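Local atomic coordinates of Rab GDP-dissociation inhibitor (Saccharomyces cerevisiae, PDB entry 2BCG), a protein that keeps Rab GTPases such as Sec4 in their GDP-bound form by inhibiting nucleotide release, and extracts GDP-bound Ypt7 from vacuolar membranes. Residues G275-V280 against F287-V292; I15-G20 against P296-E301; G247-S252 against G257-D262. One frame throughout, in Å; residues are numbered along the deposited sequence.

Contact 1: G275-V280 against F287-V292; sequences GKFEGV and FKAPLV
Phe-277 and Val-292 illustrate how one aromatic ring can tie a beta hairpin to the chain that leaves it. From CB, the torsion that sets CG anti to the backbone N (chi1 180°) aims the ring at the 287-292 segment. CG and CD1 meet a methyl of Val-292, Phe-277 CD1 lying 3.6 Å from Val-292 CG1. CE1 and CZ sit beneath Val-292 CB, which stands 3.5 Å from the Phe-277 ring centroid and only 7° off its normal, a CH-pi contact. On the remaining side CD2 meets Leu-291 C, while Phe-277 CE2 approaches Ala-289 O at 3.5 Å. The opposite face is covered by Gly-279 N of its own strand.

Beyond the ring, Val-280 and Phe-287 form an antiparallel hydrogen-bonded pair. Gly-279 faces Lys-288 in the adjoining non-hydrogen-bonded pair, their CA atoms 4.0 Å apart, and a CB on this glycine would collide with Phe-287 O. Glu-278 and Gly-279 together oppose Leu-269 in a classic beta bulge. Ala-289 N reaches Glu-278 O at 3.0 Å from above the carbonyl plane. Cohesion therefore rests on main-chain bonds and apolar contact, since the charged ends of Glu-278 and Lys-288 do not touch.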
# COMPACT_ATOMS: atom_id res chain seq x y z
N GLY A 275 -26.71 22.82 0.96
CA GLY A 275 -25.78 21.88 1.62
C GLY A 275 -24.95 20.99 0.70
O GLY A 275 -24.31 20.04 1.19
N LYS A 276 -24.96 21.29 -0.60
CA LYS A 276 -24.24 20.52 -1.62
C LYS A 276 -22.82 21.00 -1.87
O LYS A 276 -22.56 22.21 -1.91
CB LYS A 276 -24.97 20.58 -2.95
CG LYS A 276 -26.43 20.28 -2.82
CD LYS A 276 -26.91 19.27 -3.81
CE LYS A 276 -28.41 19.30 -3.79
NZ LYS A 276 -28.96 17.97 -4.08
N PHE A 277 -21.90 20.06 -2.10
CA PHE A 277 -20.50 20.39 -2.31
C PHE A 277 -20.19 21.15 -3.61
O PHE A 277 -20.62 20.76 -4.70
CB PHE A 277 -19.66 19.10 -2.25
CG PHE A 277 -18.18 19.34 -2.46
CD1 PHE A 277 -17.37 19.64 -1.37
CD2 PHE A 277 -17.62 19.27 -3.73
CE1 PHE A 277 -15.99 19.85 -1.56
CE2 PHE A 277 -16.25 19.49 -3.94
CZ PHE A 277 -15.43 19.78 -2.83
N GLU A 278 -19.36 22.19 -3.50
CA GLU A 278 -18.85 22.88 -4.67
C GLU A 278 -17.32 23.06 -4.73
O GLU A 278 -16.76 23.18 -5.83
CB GLU A 278 -19.54 24.23 -4.85
CG GLU A 278 -20.98 24.15 -5.34
CD GLU A 278 -21.58 25.52 -5.63
OE1 GLU A 278 -22.50 25.58 -6.48
OE2 GLU A 278 -21.14 26.52 -5.00
N GLY A 279 -16.67 23.05 -3.56
CA GLY A 279 -15.21 23.15 -3.51
C GLY A 279 -14.60 23.30 -2.14
O GLY A 279 -15.26 23.10 -1.11
N VAL A 280 -13.31 23.64 -2.12
CA VAL A 280 -12.54 23.82 -0.87
C VAL A 280 -11.65 25.05 -0.97
O VAL A 280 -11.16 25.38 -2.06
CB VAL A 280 -11.68 22.57 -0.49
CG1 VAL A 280 -12.56 21.37 -0.23
CG2 VAL A 280 -10.64 22.27 -1.55
N PHE A 287 -10.45 25.74 -4.86
CA PHE A 287 -10.56 24.72 -5.90
C PHE A 287 -11.99 24.19 -5.93
O PHE A 287 -12.59 24.01 -4.88
CB PHE A 287 -9.57 23.58 -5.64
CG PHE A 287 -8.15 24.08 -5.48
CD1 PHE A 287 -7.50 24.05 -4.25
CD2 PHE A 287 -7.51 24.69 -6.55
CE1 PHE A 287 -6.20 24.59 -4.10
CE2 PHE A 287 -6.22 25.22 -6.41
CZ PHE A 287 -5.57 25.17 -5.19
N LYS A 288 -12.51 23.99 -7.15
CA LYS A 288 -13.93 23.61 -7.32
C LYS A 288 -14.09 22.30 -8.08
O LYS A 288 -13.33 22.01 -8.99
CB LYS A 288 -14.69 24.73 -8.04
CG LYS A 288 -14.73 26.03 -7.22
CD LYS A 288 -15.47 27.09 -7.96
CE LYS A 288 -15.72 28.30 -7.09
NZ LYS A 288 -16.32 29.42 -7.89
N ALA A 289 -15.11 21.53 -7.71
CA ALA A 289 -15.47 20.32 -8.45
C ALA A 289 -16.93 19.99 -8.13
O ALA A 289 -17.43 20.39 -7.07
CB ALA A 289 -14.58 19.17 -8.05
N PRO A 290 -17.62 19.27 -9.02
CA PRO A 290 -19.01 18.87 -8.73
C PRO A 290 -19.20 17.83 -7.62
O PRO A 290 -20.32 17.69 -7.09
CB PRO A 290 -19.51 18.28 -10.05
CG PRO A 290 -18.37 18.19 -10.95
CD PRO A 290 -17.20 18.90 -10.38
N LEU A 291 -18.14 17.13 -7.25
CA LEU A 291 -18.25 16.18 -6.15
C LEU A 291 -16.94 16.05 -5.39
O LEU A 291 -15.87 16.38 -5.91
CB LEU A 291 -18.72 14.79 -6.66
CG LEU A 291 -17.82 14.05 -7.64
CD1 LEU A 291 -17.14 12.97 -6.84
CD2 LEU A 291 -18.57 13.41 -8.81
N VAL A 292 -17.06 15.56 -4.16
CA VAL A 292 -15.89 15.25 -3.33
C VAL A 292 -16.00 13.79 -2.84
O VAL A 292 -17.10 13.27 -2.58
CB VAL A 292 -15.77 16.25 -2.12
CG1 VAL A 292 -16.90 16.09 -1.13
CG2 VAL A 292 -14.38 16.11 -1.43
O HOH W 1 -22.19 19.43 -6.17

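Contact 2: I15-G20 against P296-E301; sequences IVLGTG and PTYFPE
Leu-17 and Gly-18, at the turn from the first strand of a Rossmann-type parallel sheet into the glycine-containing loop before helix 21-32, are covered by the ring of Tyr-298. The contact is a clear case of apolar closure without a hydrogen bond between the segments. Leu-17 CB lies over the centre of the ring, 3.7 Å from the Tyr-298 centroid and 9° off the normal, a CH-pi arrangement. Tyr-298 CG sits beside its own backbone N (chi1 -69°), which lays the ring across the strand end, so that its far half reaches the loop: Tyr-298 CE2 comes 3.5 Å from Gly-18 N. A side chain at Gly-18 would press tightly on that same CE2, and the backbone angles there already favour glycine. The other branch of the contact is Leu-17 CD1, which meets Phe-299 CE1 at 4.0 Å, the two side chains crossing at about a right angle.

The polar end of Tyr-298 is held elsewhere, its OH bonded to Lys-42 N and its ring engaged in a cation-pi interaction with the same lysine. Leu-17 also packs on strands 37-40 and 292-294, while Phe-299 bridges strand 292-294 to Val-268 and Tyr-270 of strand 267-271.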
# COMPACT_ATOMS: atom_id res chain seq x y z
N ILE A 15 -12.72 16.28 -6.47
CA ILE A 15 -11.76 16.53 -5.38
C ILE A 15 -11.79 15.34 -4.41
O ILE A 15 -12.85 14.86 -4.05
CB ILE A 15 -12.05 17.87 -4.68
CG1 ILE A 15 -11.76 19.00 -5.68
CG2 ILE A 15 -11.22 18.02 -3.39
CD1 ILE A 15 -12.25 20.38 -5.20
N VAL A 16 -10.61 14.86 -4.03
CA VAL A 16 -10.50 13.75 -3.07
C VAL A 16 -9.72 14.27 -1.86
O VAL A 16 -8.70 14.94 -2.04
CB VAL A 16 -9.81 12.54 -3.71
CG1 VAL A 16 -9.82 11.33 -2.77
CG2 VAL A 16 -10.51 12.17 -5.05
N LEU A 17 -10.23 13.97 -0.66
CA LEU A 17 -9.63 14.44 0.60
C LEU A 17 -9.21 13.26 1.45
O LEU A 17 -10.01 12.36 1.77
CB LEU A 17 -10.60 15.31 1.40
CG LEU A 17 -11.15 16.51 0.61
CD1 LEU A 17 -12.13 17.27 1.51
CD2 LEU A 17 -10.03 17.41 0.13
N GLY A 18 -7.92 13.29 1.82
CA GLY A 18 -7.29 12.20 2.56
C GLY A 18 -6.68 11.17 1.64
O GLY A 18 -7.28 10.77 0.62
N THR A 19 -5.48 10.72 2.00
CA THR A 19 -4.80 9.73 1.16
C THR A 19 -4.73 8.36 1.80
O THR A 19 -3.77 7.61 1.56
CB THR A 19 -3.38 10.20 0.76
OG1 THR A 19 -2.59 10.45 1.94
CG2 THR A 19 -3.42 11.46 -0.08
N GLY A 20 -5.75 7.99 2.58
CA GLY A 20 -5.99 6.57 2.83
C GLY A 20 -6.15 5.74 1.58
O GLY A 20 -6.53 6.24 0.50
N PRO A 296 -13.82 10.02 6.76
CA PRO A 296 -14.59 10.64 7.84
C PRO A 296 -13.95 11.83 8.55
O PRO A 296 -14.68 12.70 9.08
CB PRO A 296 -14.86 9.46 8.80
CG PRO A 296 -14.87 8.22 7.86
CD PRO A 296 -13.78 8.54 6.86
N THR A 297 -12.61 11.91 8.59
CA THR A 297 -11.97 12.99 9.35
C THR A 297 -12.19 14.37 8.72
O THR A 297 -12.01 15.39 9.40
CB THR A 297 -10.45 12.77 9.54
OG1 THR A 297 -9.79 12.99 8.30
CG2 THR A 297 -10.14 11.34 10.09
N TYR A 298 -12.59 14.40 7.45
CA TYR A 298 -12.86 15.68 6.78
C TYR A 298 -14.29 16.17 6.95
O TYR A 298 -14.55 17.35 6.73
CB TYR A 298 -12.54 15.61 5.28
CG TYR A 298 -11.06 15.49 5.08
CD1 TYR A 298 -10.23 16.64 4.95
CD2 TYR A 298 -10.45 14.24 5.11
CE1 TYR A 298 -8.85 16.53 4.80
CE2 TYR A 298 -9.04 14.12 4.98
CZ TYR A 298 -8.27 15.26 4.81
OH TYR A 298 -6.91 15.15 4.68
N PHE A 299 -15.19 15.26 7.31
CA PHE A 299 -16.63 15.58 7.42
C PHE A 299 -17.19 14.79 8.60
O PHE A 299 -18.07 13.95 8.40
CB PHE A 299 -17.41 15.21 6.15
CG PHE A 299 -17.05 16.02 4.94
CD1 PHE A 299 -16.05 15.60 4.07
CD2 PHE A 299 -17.74 17.20 4.66
CE1 PHE A 299 -15.74 16.36 2.92
CE2 PHE A 299 -17.42 17.96 3.53
CZ PHE A 299 -16.42 17.54 2.66
N PRO A 300 -16.70 15.07 9.81
CA PRO A 300 -17.16 14.29 10.97
C PRO A 300 -18.66 14.42 11.21
O PRO A 300 -19.31 13.44 11.62
CB PRO A 300 -16.34 14.85 12.15
CG PRO A 300 -15.88 16.21 11.71
CD PRO A 300 -15.69 16.09 10.19
N GLU A 301 -19.21 15.59 10.89
CA GLU A 301 -20.66 15.81 11.03
C GLU A 301 -21.52 14.94 10.11
O GLU A 301 -22.69 14.70 10.42
CB GLU A 301 -21.06 17.30 10.93
CG GLU A 301 -20.05 18.28 10.36
CD GLU A 301 -19.87 18.18 8.84
OE1 GLU A 301 -20.83 18.45 8.07
OE2 GLU A 301 -18.74 17.88 8.43

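Contact 3: G247-S252 against G257-D262; sequences GFARLS and GTYMLD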
# COMPACT_ATOMS: atom_id res chain seq x y z
N GLY A 247 1.11 3.83 -4.06
CA GLY A 247 1.09 3.29 -5.42
C GLY A 247 -0.12 3.73 -6.21
O GLY A 247 -0.02 4.04 -7.42
N PHE A 248 -1.28 3.73 -5.57
CA PHE A 248 -2.49 4.19 -6.26
C PHE A 248 -2.42 5.71 -6.51
O PHE A 248 -2.97 6.19 -7.53
CB PHE A 248 -3.75 3.75 -5.54
CG PHE A 248 -4.07 2.30 -5.79
CD1 PHE A 248 -4.67 1.90 -7.01
CD2 PHE A 248 -3.68 1.32 -4.87
CE1 PHE A 248 -4.93 0.54 -7.27
CE2 PHE A 248 -3.91 -0.06 -5.14
CZ PHE A 248 -4.57 -0.44 -6.33
N ALA A 249 -1.79 6.46 -5.60
CA ALA A 249 -1.58 7.91 -5.82
C ALA A 249 -0.69 8.13 -7.05
O ALA A 249 -0.95 9.03 -7.86
CB ALA A 249 -0.96 8.56 -4.59
N ARG A 250 0.35 7.31 -7.18
CA ARG A 250 1.19 7.41 -8.38
C ARG A 250 0.35 7.11 -9.66
O ARG A 250 0.44 7.85 -10.66
CB ARG A 250 2.40 6.50 -8.28
CG ARG A 250 3.25 6.59 -9.53
CD ARG A 250 4.49 5.77 -9.41
NE ARG A 250 5.22 5.85 -10.67
CZ ARG A 250 6.06 6.86 -10.99
NH1 ARG A 250 6.32 7.86 -10.11
NH2 ARG A 250 6.63 6.85 -12.19
N LEU A 251 -0.50 6.05 -9.61
CA LEU A 251 -1.39 5.74 -10.77
C LEU A 251 -2.24 6.97 -11.12
O LEU A 251 -2.34 7.38 -12.29
CB LEU A 251 -2.30 4.55 -10.42
CG LEU A 251 -3.31 4.19 -11.51
CD1 LEU A 251 -2.65 3.50 -12.71
CD2 LEU A 251 -4.39 3.30 -10.89
N SER A 252 -2.84 7.57 -10.10
CA SER A 252 -3.64 8.77 -10.35
C SER A 252 -2.79 9.88 -10.98
O SER A 252 -3.22 10.50 -11.97
CB SER A 252 -4.25 9.29 -9.04
OG SER A 252 -5.10 10.37 -9.33
N GLY A 257 -3.77 13.21 -12.30
CA GLY A 257 -4.13 13.67 -10.96
C GLY A 257 -3.14 14.68 -10.39
O GLY A 257 -1.94 14.62 -10.71
N THR A 258 -3.63 15.60 -9.57
CA THR A 258 -2.81 16.62 -8.91
C THR A 258 -2.87 16.41 -7.40
O THR A 258 -3.96 16.21 -6.85
CB THR A 258 -3.35 18.03 -9.25
OG1 THR A 258 -3.28 18.20 -10.67
CG2 THR A 258 -2.52 19.15 -8.61
N TYR A 259 -1.69 16.40 -6.76
CA TYR A 259 -1.55 16.09 -5.33
C TYR A 259 -1.03 17.27 -4.50
O TYR A 259 -0.08 17.95 -4.89
CB TYR A 259 -0.64 14.84 -5.12
CG TYR A 259 -1.48 13.59 -5.32
CD1 TYR A 259 -2.00 12.92 -4.22
CD2 TYR A 259 -1.83 13.15 -6.61
CE1 TYR A 259 -2.81 11.80 -4.38
CE2 TYR A 259 -2.68 12.04 -6.78
CZ TYR A 259 -3.19 11.39 -5.66
OH TYR A 259 -4.06 10.34 -5.77
N MET A 260 -1.65 17.45 -3.34
CA MET A 260 -1.20 18.46 -2.35
C MET A 260 -1.19 17.80 -0.98
O MET A 260 -2.19 17.21 -0.59
CB MET A 260 -2.12 19.68 -2.33
CG MET A 260 -2.09 20.48 -3.58
SD MET A 260 -3.44 21.65 -3.62
CE MET A 260 -3.17 22.40 -5.24
N LEU A 261 -0.06 17.85 -0.28
CA LEU A 261 0.02 17.39 1.11
C LEU A 261 0.21 18.59 2.06
O LEU A 261 0.44 19.73 1.61
CB LEU A 261 1.17 16.41 1.29
CG LEU A 261 1.12 15.07 0.52
CD1 LEU A 261 2.44 14.38 0.81
CD2 LEU A 261 -0.08 14.21 0.88
N ASP A 262 0.12 18.32 3.37
CA ASP A 262 0.31 19.38 4.38
C ASP A 262 -0.52 20.62 4.03
O ASP A 262 -0.08 21.76 4.21
CB ASP A 262 1.81 19.77 4.48
CG ASP A 262 2.16 20.59 5.73
OD1 ASP A 262 3.18 21.30 5.66
OD2 ASP A 262 1.46 20.53 6.76
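Tyr-259 OH is gripped by two groups, His-39 ND1 and Ser-27 OG, while resting against helix 243-254, where it lies 3.4 Å from Ser-252 CB and 3.5 Å from Ala-249 CA. It thus brings strand and helix together around a buried polar point. Ser-252 CB meets the ring at its edge, in the ring plane. Ala-249 CB comes in from above that plane, near the hydroxyl end, 3.7 Å from Tyr-259 CE1; Ala-249 O, on the same side, lies 3.6 Å from Tyr-259 CE2.

Ser-252 OG, anti to its own backbone N (chi1 -175°), bonds to the hydroxyls of both Ser-27 and Ser-31, so Ser-27 links it to the tyrosine. The elements so joined form a helix-to-strand connection of the Rossmann-type fold: helix 243-254 runs into strand 258-260, an outermost strand, within this chain, of the parallel sheet, which pairs with strand 37-40. A phenylalanine in place of Tyr-259 would probably leave His-39 ND1 and Ser-27 OG without this shared partner.

At the turn itself, Gly-257 N donates to Ser-252 O at 2.8 Å, approaching from above the carbonyl plane, and a CB on Gly-257 would clash with Ser-252 OG. Residues 247-252 and 257-261 belong to the region that interacts with Ypt1, and Arg-250, whose CB points away from the strand, reaches another protein chain, where its NH2 pairs with an acidic side chain in a salt bridge.

Overall arrangement
Contact 2 joins segments 276 residues apart, and the local contacts 1 and 3 are both nested in the long loop it closes, contact 3 coming first along the chain. Contacts 1 and 2 have the closest centres, about 13 Å apart, and touch directly: Leu-291 O and Ile-15 N, 3.2 Å apart, make a probable hydrogen bond, and Ala-289 CB packs on Ile-15 CG1. Contacts 2 and 3, about 15 Å apart between centres, do not touch but reach the same parallel sheet. Contacts 1 and 3, about 19 Å apart between centres, meet where Phe-287 CZ packs on Met-260 CE at 3.7 Å. None of the segments supplies residues to the geranylgeranyl pockets; contact 3 instead belongs to the Ypt1-interacting region.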